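Local coordinates for glycoside hydrolase family 16 protein (Akkermansia muciniphila, PDB 6T2N) that probably acts as an endo-beta-galactosidase (O-glycanase) that cleaves within the O-glycan chains of mucin to begin their breakdown in the human gut, at residues 44-48 against 299-303. Sequence-based numbering, arbitrary orientation.
Sequences PPRTL and VRFYQ
Leu-48 lies over one face of the Tyr-302 ring, its CG 4.1 Å from the ring centroid and 19° off the ring normal, a CH-pi contact. At the edge of the same ring, near its plane, run Pro-45 O and the backbone from Arg-46 to Thr-47. The second flat group, the guanidinium of Arg-300, takes Pro-45 over the centre of one face, with Pro-45 CD 3.8 Å from Arg-300 NH1. Tyr-302 suits its place because one side chain offers both a broad apolar face and a donor: its OH gives a hydrogen bond of 3.0 Å to Pro-45 O, tilted 32° from the carbonyl plane. Proline, rigid and lacking an N-H, lends its ring carbons to the arginine and its carbonyl to the phenol. With its chain extended from CG to NE (chi2 178°), Arg-300 reaches from the strand to these prolines, while its NH2 forms a salt bridge with Glu-59, a calcium ligand. A phenylalanine in place of Tyr-302 would probably keep the leucine contact but leave Pro-45 O without this donor. In the family 16 beta-jelly-roll, the first ordered residues thus rest on the outer face of one sheet by van der Waals and CH-pi contact, and the single hydrogen bond probably limits their shifting.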
# COMPACT_ATOMS: atom_id res chain seq x y z
N PRO A 44 -10.15 3.00 20.04
CA PRO A 44 -9.48 3.88 19.00
C PRO A 44 -9.09 5.25 19.58
O PRO A 44 -9.92 6.16 19.64
CB PRO A 44 -10.51 4.06 17.86
CG PRO A 44 -11.83 3.43 18.44
CD PRO A 44 -11.59 2.80 19.82
N PRO A 45 -7.85 5.42 20.10
CA PRO A 45 -7.49 6.60 20.89
C PRO A 45 -7.62 7.86 20.04
O PRO A 45 -7.31 7.75 18.88
CB PRO A 45 -6.02 6.40 21.28
CG PRO A 45 -5.74 4.93 21.01
CD PRO A 45 -6.71 4.50 19.93
N ARG A 46 -8.06 8.98 20.61
CA ARG A 46 -8.31 10.24 19.86
C ARG A 46 -7.10 11.18 19.96
O ARG A 46 -7.24 12.26 19.38
CB ARG A 46 -9.59 10.93 20.34
CG ARG A 46 -10.65 9.94 20.81
CD ARG A 46 -12.12 10.33 20.62
NE ARG A 46 -13.02 9.20 20.34
CZ ARG A 46 -13.05 8.48 19.20
NH1 ARG A 46 -12.21 8.73 18.20
NH2 ARG A 46 -13.92 7.50 19.05
N THR A 47 -5.98 10.81 20.62
CA THR A 47 -4.99 11.80 21.12
C THR A 47 -3.54 11.48 20.72
O THR A 47 -2.99 12.24 19.85
CB THR A 47 -5.18 12.03 22.62
OG1 THR A 47 -6.30 12.89 22.56
CG2 THR A 47 -4.06 12.71 23.37
N LEU A 48 -2.90 10.49 21.36
CA LEU A 48 -1.42 10.26 21.31
C LEU A 48 -0.67 11.47 21.88
O LEU A 48 -0.96 12.63 21.56
CB LEU A 48 -0.93 9.94 19.88
CG LEU A 48 -1.57 8.75 19.15
CD1 LEU A 48 -0.59 8.20 18.12
CD2 LEU A 48 -2.04 7.63 20.09
N VAL A 299 -6.58 0.72 10.77
CA VAL A 299 -5.98 1.86 10.04
C VAL A 299 -6.40 3.13 10.78
O VAL A 299 -7.62 3.34 10.91
CB VAL A 299 -6.43 1.86 8.57
CG1 VAL A 299 -5.93 3.09 7.82
CG2 VAL A 299 -6.00 0.56 7.90
N ARG A 300 -5.43 3.86 11.32
CA ARG A 300 -5.63 5.15 12.05
C ARG A 300 -4.69 6.20 11.49
O ARG A 300 -3.45 5.98 11.54
CB ARG A 300 -5.32 4.95 13.52
CG ARG A 300 -6.08 3.77 14.09
CD ARG A 300 -5.70 3.60 15.53
NE ARG A 300 -6.47 2.55 16.17
CZ ARG A 300 -6.04 1.85 17.20
NH1 ARG A 300 -4.84 2.06 17.71
NH2 ARG A 300 -6.80 0.94 17.75
N PHE A 301 -5.29 7.26 10.95
CA PHE A 301 -4.60 8.48 10.48
C PHE A 301 -4.72 9.58 11.54
O PHE A 301 -5.88 9.86 11.91
CB PHE A 301 -5.24 8.97 9.19
CG PHE A 301 -4.52 10.15 8.60
CD1 PHE A 301 -3.14 10.11 8.41
CD2 PHE A 301 -5.21 11.27 8.20
CE1 PHE A 301 -2.47 11.17 7.82
CE2 PHE A 301 -4.54 12.32 7.59
CZ PHE A 301 -3.18 12.26 7.40
N TYR A 302 -3.60 10.17 12.00
CA TYR A 302 -3.56 11.33 12.95
C TYR A 302 -2.79 12.54 12.39
O TYR A 302 -1.87 12.37 11.55
CB TYR A 302 -2.90 10.95 14.28
CG TYR A 302 -3.50 9.82 15.07
CD1 TYR A 302 -3.23 8.50 14.75
CD2 TYR A 302 -4.28 10.07 16.19
CE1 TYR A 302 -3.73 7.45 15.50
CE2 TYR A 302 -4.79 9.03 16.95
CZ TYR A 302 -4.50 7.71 16.62
OH TYR A 302 -5.00 6.67 17.35
N GLN A 303 -3.12 13.75 12.87
CA GLN A 303 -2.51 15.05 12.44
C GLN A 303 -2.37 16.03 13.63
O GLN A 303 -3.35 16.28 14.34
CB GLN A 303 -3.37 15.74 11.37
CG GLN A 303 -3.28 15.09 9.97
CD GLN A 303 -4.01 15.92 8.84
OE1 GLN A 303 -5.13 16.44 9.24
NE2 GLN A 303 -3.50 15.92 7.52